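Local coordinates for protein extracellular invertase (Aspergillus kawachii, PDB 5XH8) that transfers fructosyl units with high activity, consistent with making fructooligosaccharides such as 1-kestose, and probably hydrolyses sucrose as a family 32 beta-fructofuranosidase, at residues T51-V56 with S67-D72; Y76-Q81 with D598-R603; Y491-E496 with L524-V529. All coordinates share one frame; numbering follows the deposited sequence.

Contact 1 of 3, residues T51-V56 with S67-D72; sequences TGLFHV and SATTDD
Phe54 to Val56 and Ala68 to Thr70 pair as antiparallel strands of a beta hairpin. The outer pairs, Phe54 with Thr70 and Val56 with Ala68, are hydrogen-bonded: Phe54 N reaches Thr70 O at 3.1 Å, and Val56 N reaches Ala68 O at 2.8 Å. Between them, the non-hydrogen-bonded pair His55 and Thr69 brings the CA atoms to 4.5 Å.

Val56 O accepts from Ser67 OG at 2.7 Å as well as from the backbone of Ala68; the two donors come from opposite faces of the carbonyl plane, the hydroxyl 38° out of it. Ser67 OG also accepts from a water that sits 2.8 Å from His55 ND1, in the plane of the imidazole.

On one face of the sheet, Thr69 keeps its CG2 anti to the carbonyl carbon (chi1 58° for OG1), which sets the methyl 3.5 Å above the centre of the His55 ring in a CH-pi contact. On the other, Thr70 CG2 meets the edge of the Phe54 ring, and Val56 CG2 faces Ala68 CB. Beyond the end of the pairing, Leu53 CD2 lies 3.7 Å from Asp71 CB.

The hairpin is part of a blade of the family 32 beta-propeller, flanked by strand 37-47, whose Tyr46 stacks on His55, and by strand 77-78. Helix 331-336 touches Leu53 and Asp71, whose carboxylate pairs with Lys335, while Tyr345 packs on Phe54 and Val56.

Contact 2 of 3, residues Y76-Q81 with D598-R603; sequences YQDLNQ and DAWPDR
The indole of Trp600 lies between Tyr76 and Arg603. Tyr76 CB sits over one face of its six-membered ring, 3.6 Å from the centroid and 18° off the normal, a CH-pi contact. Arg603 belongs to the opposite face: its guanidinium lies over the indole, with Trp600 CD2 3.4 Å from the guanidinium plane. The phenol ring of Tyr76 is turned 34° from the indole and meets it obliquely.

Asp78 continues the layer of the guanidinium: its carboxylate is nearly coplanar with it and is gripped side-on. Arg603 NH2 binds Asp78 OD1 at 2.8 Å and Arg603 NE binds Asp78 OD2 at 2.8 Å, each through the syn lone pair and almost straight. The chain of Arg603, extended from CG to NE, carries the flat group across the indole. The two bonds to Asp78, a further one from NH2 to Leu33 O and the indole against one face together restrict the rotation of the guanidinium.

Gln77 reaches a different residue of the loop, Asp602. Its chain bends at chi2, 64°, and brings NE2 within 2.6 Å of Asp602 OD2, met from above the carboxylate plane. Tyr76 N donates to Ala599 O at 2.8 Å, and a water links Tyr76 O to Asp602 N. A type I turn from Trp600 to Arg603 brings the indole, the Asp602 carboxylate and the guanidinium to the same partner segment.

The loop after strand 585-594 is thereby fastened to strand 77-78. The indole N-H is taken by His31 O, and the Tyr76 hydroxyl is hydrogen-bonded to that of Tyr345 in strand 341-348.

Contact 3 of 3, residues Y491-E496 with L524-V529; sequences YQFSNE and LRLFDV
In the C-terminal beta-sandwich characteristic of family 32, Tyr491 to Glu496 take in the end of strand 487-492 and the turn leading to strand 497-501, and they meet Leu524 to Leu526 where the chain crosses from one sheet to the other. Glu496 O accepts from Leu524 N at 2.8 Å, a backbone bond at the end of the pairing between strands 497-501 and 520-523.

Tyr491 reaches the other segment with its phenol. CG stands anti to the backbone N (chi1 -169°), and the ring extends across until the hydroxyl donates to Leu524 O at 2.6 Å, nearly in line with that carbonyl. Leu526 approaches from the opposite direction and lays CD1 over one face of the ring, 4.0 Å from its centroid. The same methyl lies 4.2 Å from Phe493 CZ, so it touches both aromatic rings of this segment.

The charged half is a side-on ion pair. Arg525 NH2 reaches Glu496 OE1 at 2.7 Å and Arg525 NE reaches Glu496 OE2 at 2.9 Å, both through syn lone pairs, with the two planes 23° apart. The arginine chain bends at chi3, -64°, to turn its edge to the carboxylate. A water donates to Tyr491 OH and to Glu496 OE2, the latter at 2.6 Å, and accepts from Leu526 N, tying the phenol to the ion pair.

Arg525 has a second acidic partner in Glu392, and Leu389 O takes another of its N-H groups. With two carboxylates beside it, Arg525 is very probably charged, and its charge probably helps to keep Glu496 ionised. The polar atoms of the buried phenol and guanidinium are thus paired, and because the water couples hydroxyl to carboxylate, the crossover between sheets is held by linked bonds.

Contacts 1 and 2 are neighbours in one sheet, a blade of the N-terminal beta-propeller, their centres 11 Å apart. Strand 65-70 pairs with strand 54-60 on one edge and with strand 77-78 on the other, there through probable backbone hydrogen bonds from Thr69 O to Gln77 N and from Ser67 O to Leu79 N. Contact 3 belongs to the C-terminal sandwich on the opposite side of the chain's centre, about 39 Å from contact 1 and 41 Å from contact 2, between centres. Along the chain contact 1 closes first; contact 2 then spans over 500 residues, with contact 3 nested inside. Contact 2 thus joins the C-terminal end, after the sandwich, back to an early blade.

Contact 1 of 3, residues T51-V56 with S67-D72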
loop_
_atom_site.group_PDB
_atom_site.type_symbol
_atom_site.label_atom_id
_atom_site.label_comp_id
_atom_site.label_asym_id
_atom_site.label_seq_id
_atom_site.Cartn_x
_atom_site.Cartn_y
_atom_site.Cartn_z
ATOM N N THR A 51 -30.015 -8.532 -14.813
ATOM C CA THR A 51 -31.297 -8.986 -14.252
ATOM C C THR A 51 -32.301 -7.861 -13.987
ATOM O O THR A 51 -33.461 -8.137 -13.736
ATOM C CB THR A 51 -31.114 -9.715 -12.908
ATOM O OG1 THR A 51 -30.560 -8.811 -11.941
ATOM C CG2 THR A 51 -30.214 -10.954 -13.043
ATOM N N GLY A 52 -31.849 -6.612 -13.967
ATOM C CA GLY A 52 -32.649 -5.534 -13.452
ATOM C C GLY A 52 -32.865 -5.499 -11.937
ATOM O O GLY A 52 -33.503 -4.561 -11.465
ATOM N N LEU A 53 -32.329 -6.465 -11.176
ATOM C CA LEU A 53 -32.481 -6.473 -9.707
ATOM C C LEU A 53 -31.655 -5.384 -9.090
ATOM O O LEU A 53 -30.510 -5.151 -9.506
ATOM C CB LEU A 53 -31.990 -7.768 -9.078
ATOM C CG LEU A 53 -32.813 -9.021 -9.181
ATOM C CD1 LEU A 53 -32.018 -10.184 -8.584
ATOM C CD2 LEU A 53 -34.135 -8.813 -8.463
ATOM N N PHE A 54 -32.221 -4.760 -8.064
ATOM C CA PHE A 54 -31.537 -3.763 -7.310
ATOM C C PHE A 54 -30.950 -4.389 -6.046
ATOM O O PHE A 54 -31.676 -4.964 -5.227
ATOM C CB PHE A 54 -32.468 -2.624 -6.962
ATOM C CG PHE A 54 -31.775 -1.457 -6.339
ATOM C CD1 PHE A 54 -30.726 -0.813 -7.012
ATOM C CD2 PHE A 54 -32.137 -1.004 -5.092
ATOM C CE1 PHE A 54 -30.078 0.278 -6.451
ATOM C CE2 PHE A 54 -31.489 0.077 -4.520
ATOM C CZ PHE A 54 -30.453 0.725 -5.196
ATOM N N HIS A 55 -29.637 -4.242 -5.895
ATOM C CA HIS A 55 -28.889 -4.778 -4.764
ATOM C C HIS A 55 -28.664 -3.660 -3.774
ATOM O O HIS A 55 -28.226 -2.590 -4.173
ATOM C CB HIS A 55 -27.529 -5.303 -5.211
ATOM C CG HIS A 55 -27.611 -6.529 -6.053
ATOM N ND1 HIS A 55 -26.956 -7.692 -5.726
ATOM C CD2 HIS A 55 -28.308 -6.790 -7.183
ATOM C CE1 HIS A 55 -27.227 -8.613 -6.628
ATOM N NE2 HIS A 55 -28.041 -8.090 -7.528
ATOM N N VAL A 56 -28.988 -3.921 -2.498
ATOM C CA VAL A 56 -28.635 -3.048 -1.387
ATOM C C VAL A 56 -27.533 -3.714 -0.532
ATOM O O VAL A 56 -27.481 -4.940 -0.418
ATOM C CB VAL A 56 -29.853 -2.664 -0.490
ATOM C CG1 VAL A 56 -30.931 -1.949 -1.291
ATOM C CG2 VAL A 56 -30.449 -3.878 0.197
ATOM N N SER A 67 -25.663 -8.032 2.078
ATOM C CA SER A 67 -26.462 -7.579 0.946
ATOM C C SER A 67 -27.799 -8.309 0.804
ATOM O O SER A 67 -27.998 -9.412 1.305
ATOM C CB SER A 67 -25.628 -7.702 -0.347
ATOM O OG SER A 67 -26.255 -7.064 -1.435
ATOM N N ALA A 68 -28.719 -7.643 0.124
ATOM C CA ALA A 68 -30.016 -8.201 -0.262
ATOM C C ALA A 68 -30.442 -7.607 -1.609
ATOM O O ALA A 68 -29.900 -6.572 -2.032
ATOM C CB ALA A 68 -31.064 -7.870 0.796
ATOM N N THR A 69 -31.402 -8.262 -2.271
ATOM C CA THR A 69 -31.935 -7.787 -3.532
ATOM C C THR A 69 -33.407 -7.439 -3.403
ATOM O O THR A 69 -34.108 -7.939 -2.506
ATOM C CB THR A 69 -31.781 -8.829 -4.654
ATOM O OG1 THR A 69 -32.442 -10.040 -4.280
ATOM C CG2 THR A 69 -30.289 -9.128 -4.933
ATOM N N THR A 70 -33.858 -6.563 -4.300
ATOM C CA THR A 70 -35.268 -6.261 -4.444
ATOM C C THR A 70 -35.648 -6.201 -5.929
ATOM O O THR A 70 -34.879 -5.655 -6.752
ATOM C CB THR A 70 -35.650 -4.977 -3.729
ATOM O OG1 THR A 70 -37.050 -4.728 -3.917
ATOM C CG2 THR A 70 -34.860 -3.768 -4.223
ATOM N N ASP A 71 -36.818 -6.766 -6.265
ATOM C CA ASP A 71 -37.349 -6.651 -7.621
ATOM C C ASP A 71 -38.468 -5.651 -7.715
ATOM O O ASP A 71 -39.012 -5.464 -8.804
ATOM C CB ASP A 71 -37.767 -8.015 -8.196
ATOM C CG ASP A 71 -38.967 -8.636 -7.479
ATOM O OD1 ASP A 71 -39.871 -7.921 -7.045
ATOM O OD2 ASP A 71 -38.992 -9.864 -7.368
ATOM N N ASP A 72 -38.811 -4.999 -6.597
ATOM C CA ASP A 72 -39.940 -4.070 -6.577
ATOM C C ASP A 72 -39.680 -2.762 -5.820
ATOM O O ASP A 72 -40.528 -1.850 -5.820
ATOM C CB ASP A 72 -41.182 -4.806 -6.012
ATOM C CG ASP A 72 -40.952 -5.340 -4.581
ATOM O OD1 ASP A 72 -39.898 -5.019 -3.972
ATOM O OD2 ASP A 72 -41.807 -6.080 -4.056
HETATM O O HOH W 1 -24.986 -7.903 -3.779
#

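Contact 2 of 3, residues Y76-Q81 with D598-R603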
loop_
_atom_site.group_PDB
_atom_site.type_symbol
_atom_site.label_atom_id
_atom_site.label_comp_id
_atom_site.label_asym_id
_atom_site.label_seq_id
_atom_site.Cartn_x
_atom_site.Cartn_y
_atom_site.Cartn_z
ATOM N N TYR A 76 -37.591 -7.342 0.057
ATOM C CA TYR A 76 -36.194 -7.755 -0.095
ATOM C C TYR A 76 -36.004 -9.242 0.131
ATOM O O TYR A 76 -36.778 -9.874 0.870
ATOM C CB TYR A 76 -35.302 -6.956 0.877
ATOM C CG TYR A 76 -35.452 -5.480 0.687
ATOM C CD1 TYR A 76 -36.470 -4.784 1.327
ATOM C CD2 TYR A 76 -34.614 -4.767 -0.182
ATOM C CE1 TYR A 76 -36.645 -3.427 1.135
ATOM C CE2 TYR A 76 -34.779 -3.401 -0.371
ATOM C CZ TYR A 76 -35.797 -2.730 0.293
ATOM O OH TYR A 76 -35.984 -1.370 0.138
ATOM N N GLN A 77 -34.957 -9.778 -0.490
ATOM C CA GLN A 77 -34.493 -11.150 -0.295
ATOM C C GLN A 77 -33.022 -11.100 0.133
ATOM O O GLN A 77 -32.179 -10.527 -0.575
ATOM C CB GLN A 77 -34.563 -11.950 -1.607
ATOM C CG GLN A 77 -35.902 -12.568 -1.932
ATOM C CD GLN A 77 -37.028 -11.559 -2.160
ATOM O OE1 GLN A 77 -36.867 -10.519 -2.844
ATOM N NE2 GLN A 77 -38.206 -11.877 -1.598
ATOM N N ASP A 78 -32.696 -11.769 1.228
ATOM C CA ASP A 78 -31.314 -11.866 1.670
ATOM C C ASP A 78 -30.440 -12.583 0.641
ATOM O O ASP A 78 -30.890 -13.517 0.009
ATOM C CB ASP A 78 -31.224 -12.628 2.984
ATOM C CG ASP A 78 -31.835 -11.863 4.129
ATOM O OD1 ASP A 78 -31.332 -10.755 4.436
ATOM O OD2 ASP A 78 -32.859 -12.352 4.664
ATOM N N LEU A 79 -29.194 -12.130 0.498
ATOM C CA LEU A 79 -28.150 -12.926 -0.118
ATOM C C LEU A 79 -27.410 -13.621 0.998
ATOM O O LEU A 79 -27.215 -13.032 2.060
ATOM C CB LEU A 79 -27.228 -12.062 -0.985
ATOM C CG LEU A 79 -27.957 -11.423 -2.173
ATOM C CD1 LEU A 79 -27.144 -10.293 -2.797
ATOM C CD2 LEU A 79 -28.356 -12.441 -3.240
ATOM N N ASN A 80 -27.025 -14.879 0.775
ATOM C CA ASN A 80 -26.271 -15.683 1.768
ATOM C C ASN A 80 -26.898 -15.797 3.122
ATOM O O ASN A 80 -26.164 -15.887 4.114
ATOM C CB ASN A 80 -24.899 -15.082 2.070
ATOM C CG ASN A 80 -24.099 -14.821 0.854
ATOM O OD1 ASN A 80 -23.464 -13.781 0.741
ATOM N ND2 ASN A 80 -24.105 -15.758 -0.058
ATOM N N GLN A 81 -28.219 -15.736 3.189
ATOM C CA GLN A 81 -28.921 -15.745 4.463
ATOM C C GLN A 81 -28.406 -14.665 5.416
ATOM O O GLN A 81 -28.426 -14.852 6.637
ATOM C CB GLN A 81 -28.821 -17.135 5.115
ATOM C CG GLN A 81 -29.054 -18.306 4.164
ATOM C CD GLN A 81 -28.787 -19.629 4.851
ATOM O OE1 GLN A 81 -27.755 -20.266 4.621
ATOM N NE2 GLN A 81 -29.692 -20.025 5.739
ATOM N N ASP A 598 -44.804 -6.562 5.200
ATOM C CA ASP A 598 -43.601 -7.333 5.486
ATOM C C ASP A 598 -42.554 -7.106 4.372
ATOM O O ASP A 598 -42.675 -7.617 3.263
ATOM C CB ASP A 598 -43.972 -8.813 5.596
ATOM C CG ASP A 598 -42.817 -9.688 5.979
ATOM O OD1 ASP A 598 -41.700 -9.205 6.317
ATOM O OD2 ASP A 598 -43.025 -10.923 5.950
ATOM N N ALA A 599 -41.513 -6.350 4.693
ATOM C CA ALA A 599 -40.436 -6.081 3.733
ATOM C C ALA A 599 -39.523 -7.281 3.514
ATOM O O ALA A 599 -38.723 -7.251 2.576
ATOM C CB ALA A 599 -39.633 -4.853 4.148
ATOM N N TRP A 600 -39.644 -8.313 4.360
ATOM C CA TRP A 600 -38.843 -9.515 4.294
ATOM C C TRP A 600 -39.718 -10.778 4.220
ATOM O O TRP A 600 -39.643 -11.618 5.109
ATOM C CB TRP A 600 -37.884 -9.569 5.523
ATOM C CG TRP A 600 -36.907 -8.436 5.522
ATOM C CD1 TRP A 600 -37.037 -7.240 6.172
ATOM C CD2 TRP A 600 -35.677 -8.357 4.784
ATOM N NE1 TRP A 600 -35.962 -6.431 5.907
ATOM C CE2 TRP A 600 -35.112 -7.087 5.054
ATOM C CE3 TRP A 600 -35.003 -9.231 3.929
ATOM C CZ2 TRP A 600 -33.898 -6.670 4.493
ATOM C CZ3 TRP A 600 -33.785 -8.821 3.374
ATOM C CH2 TRP A 600 -33.251 -7.543 3.663
ATOM N N PRO A 601 -40.464 -10.969 3.106
ATOM C CA PRO A 601 -41.436 -12.076 3.040
ATOM C C PRO A 601 -40.842 -13.472 3.107
ATOM O O PRO A 601 -41.571 -14.389 3.446
ATOM C CB PRO A 601 -42.163 -11.855 1.696
ATOM C CG PRO A 601 -41.204 -11.055 0.872
ATOM C CD PRO A 601 -40.466 -10.173 1.860
ATOM N N ASP A 602 -39.559 -13.642 2.794
ATOM C CA ASP A 602 -38.920 -14.952 2.855
ATOM C C ASP A 602 -38.135 -15.208 4.135
ATOM O O ASP A 602 -37.546 -16.264 4.247
ATOM C CB ASP A 602 -38.043 -15.175 1.623
ATOM C CG ASP A 602 -38.804 -14.944 0.317
ATOM O OD1 ASP A 602 -39.953 -15.393 0.193
ATOM O OD2 ASP A 602 -38.262 -14.283 -0.592
ATOM N N ARG A 603 -38.139 -14.268 5.090
ATOM C CA ARG A 603 -37.753 -14.550 6.488
ATOM C C ARG A 603 -38.986 -14.895 7.345
ATOM O O ARG A 603 -40.075 -14.329 7.135
ATOM C CB ARG A 603 -37.132 -13.301 7.147
ATOM C CG ARG A 603 -35.769 -12.869 6.665
ATOM C CD ARG A 603 -35.338 -11.605 7.399
ATOM N NE ARG A 603 -34.169 -10.961 6.768
ATOM C CZ ARG A 603 -33.692 -9.762 7.103
ATOM N NH1 ARG A 603 -34.270 -9.049 8.065
ATOM N NH2 ARG A 603 -32.636 -9.254 6.464
HETATM O O HOH W 2 -37.228 -11.901 2.608
#

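Contact 3 of 3, residues Y491-E496 with L524-V529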
loop_
_atom_site.group_PDB
_atom_site.type_symbol
_atom_site.label_atom_id
_atom_site.label_comp_id
_atom_site.label_asym_id
_atom_site.label_seq_id
_atom_site.Cartn_x
_atom_site.Cartn_y
_atom_site.Cartn_z
ATOM N N TYR A 491 -45.134 20.797 15.514
ATOM C CA TYR A 491 -44.507 21.980 14.927
ATOM C C TYR A 491 -44.523 23.128 15.926
ATOM O O TYR A 491 -45.482 23.311 16.668
ATOM C CB TYR A 491 -45.190 22.403 13.633
ATOM C CG TYR A 491 -44.391 23.446 12.887
ATOM C CD1 TYR A 491 -43.279 23.079 12.119
ATOM C CD2 TYR A 491 -44.710 24.807 12.975
ATOM C CE1 TYR A 491 -42.517 24.029 11.448
ATOM C CE2 TYR A 491 -43.956 25.768 12.305
ATOM C CZ TYR A 491 -42.860 25.379 11.538
ATOM O OH TYR A 491 -42.095 26.325 10.880
ATOM N N GLN A 492 -43.454 23.902 15.914
ATOM C CA GLN A 492 -43.204 24.985 16.831
ATOM C C GLN A 492 -42.736 26.184 15.992
ATOM O O GLN A 492 -41.702 26.098 15.305
ATOM C CB GLN A 492 -42.114 24.511 17.779
ATOM C CG GLN A 492 -41.649 25.479 18.828
ATOM C CD GLN A 492 -40.700 24.816 19.801
ATOM O OE1 GLN A 492 -39.494 24.771 19.581
ATOM N NE2 GLN A 492 -41.240 24.299 20.887
ATOM N N PHE A 493 -43.495 27.289 16.011
ATOM C CA PHE A 493 -43.101 28.494 15.248
ATOM C C PHE A 493 -41.956 29.282 15.844
ATOM O O PHE A 493 -41.246 29.918 15.091
ATOM C CB PHE A 493 -44.284 29.440 14.989
ATOM C CG PHE A 493 -45.135 29.027 13.832
ATOM C CD1 PHE A 493 -46.200 28.168 14.024
ATOM C CD2 PHE A 493 -44.858 29.478 12.556
ATOM C CE1 PHE A 493 -46.987 27.777 12.966
ATOM C CE2 PHE A 493 -45.643 29.089 11.485
ATOM C CZ PHE A 493 -46.712 28.235 11.694
ATOM N N SER A 494 -41.759 29.237 17.159
ATOM C CA SER A 494 -40.701 30.032 17.820
ATOM C C SER A 494 -39.303 29.851 17.230
ATOM O O SER A 494 -38.540 30.817 17.132
ATOM C CB SER A 494 -40.637 29.699 19.301
ATOM O OG SER A 494 -40.356 28.325 19.481
ATOM N N ASN A 495 -38.966 28.608 16.865
ATOM C CA ASN A 495 -37.706 28.300 16.155
ATOM C C ASN A 495 -37.935 27.545 14.843
ATOM O O ASN A 495 -37.011 26.924 14.297
ATOM C CB ASN A 495 -36.759 27.521 17.064
ATOM C CG ASN A 495 -37.391 26.254 17.644
ATOM O OD1 ASN A 495 -38.524 25.888 17.337
ATOM N ND2 ASN A 495 -36.647 25.585 18.496
ATOM N N GLU A 496 -39.163 27.626 14.326
ATOM C CA GLU A 496 -39.522 27.006 13.079
ATOM C C GLU A 496 -39.035 25.543 13.015
ATOM O O GLU A 496 -38.317 25.177 12.086
ATOM C CB GLU A 496 -38.919 27.806 11.928
ATOM C CG GLU A 496 -39.327 29.266 11.864
ATOM C CD GLU A 496 -38.822 29.900 10.593
ATOM O OE1 GLU A 496 -37.652 30.299 10.584
ATOM O OE2 GLU A 496 -39.569 29.957 9.584
ATOM N N LEU A 524 -37.825 23.514 9.932
ATOM C CA LEU A 524 -38.683 23.517 8.757
ATOM C C LEU A 524 -39.360 24.891 8.659
ATOM O O LEU A 524 -40.096 25.260 9.560
ATOM C CB LEU A 524 -39.750 22.432 8.867
ATOM C CG LEU A 524 -40.786 22.424 7.737
ATOM C CD1 LEU A 524 -40.149 22.128 6.380
ATOM C CD2 LEU A 524 -41.883 21.429 8.054
ATOM N N ARG A 525 -39.079 25.638 7.591
ATOM C CA ARG A 525 -39.744 26.912 7.343
ATOM C C ARG A 525 -40.986 26.669 6.511
ATOM O O ARG A 525 -40.938 25.998 5.478
ATOM C CB ARG A 525 -38.848 27.901 6.609
ATOM C CG ARG A 525 -39.598 29.153 6.131
ATOM C CD ARG A 525 -38.674 30.326 5.923
ATOM N NE ARG A 525 -38.084 30.721 7.189
ATOM C CZ ARG A 525 -37.040 31.526 7.322
ATOM N NH1 ARG A 525 -36.453 32.085 6.264
ATOM N NH2 ARG A 525 -36.584 31.789 8.535
ATOM N N LEU A 526 -42.093 27.222 6.993
ATOM C CA LEU A 526 -43.356 27.307 6.262
ATOM C C LEU A 526 -43.395 28.752 5.761
ATOM O O LEU A 526 -43.413 29.692 6.563
ATOM C CB LEU A 526 -44.529 27.009 7.217
ATOM C CG LEU A 526 -44.503 25.585 7.813
ATOM C CD1 LEU A 526 -45.581 25.356 8.870
ATOM C CD2 LEU A 526 -44.635 24.555 6.693
ATOM N N PHE A 527 -43.333 28.919 4.441
ATOM C CA PHE A 527 -43.240 30.254 3.844
ATOM C C PHE A 527 -44.631 30.893 3.751
ATOM O O PHE A 527 -45.660 30.222 3.933
ATOM C CB PHE A 527 -42.657 30.181 2.437
ATOM C CG PHE A 527 -41.277 29.601 2.373
ATOM C CD1 PHE A 527 -40.156 30.403 2.579
ATOM C CD2 PHE A 527 -41.092 28.252 2.069
ATOM C CE1 PHE A 527 -38.880 29.866 2.502
ATOM C CE2 PHE A 527 -39.813 27.710 1.996
ATOM C CZ PHE A 527 -38.710 28.516 2.209
ATOM N N ASP A 528 -44.657 32.186 3.438
ATOM C CA ASP A 528 -45.920 32.850 3.079
ATOM C C ASP A 528 -46.181 32.549 1.619
ATOM O O ASP A 528 -45.281 32.687 0.792
ATOM C CB ASP A 528 -45.845 34.349 3.380
ATOM C CG ASP A 528 -45.730 34.622 4.863
ATOM O OD1 ASP A 528 -46.500 34.031 5.640
ATOM O OD2 ASP A 528 -44.868 35.414 5.268
ATOM N N VAL A 529 -47.401 32.108 1.323
ATOM C CA VAL A 529 -47.789 31.610 0.015
ATOM C C VAL A 529 -49.061 32.342 -0.467
ATOM O O VAL A 529 -49.856 32.802 0.347
ATOM C CB VAL A 529 -48.004 30.081 0.103
ATOM C CG1 VAL A 529 -48.478 29.495 -1.215
ATOM C CG2 VAL A 529 -46.698 29.404 0.519
HETATM O O HOH W 3 -41.919 28.887 9.704
#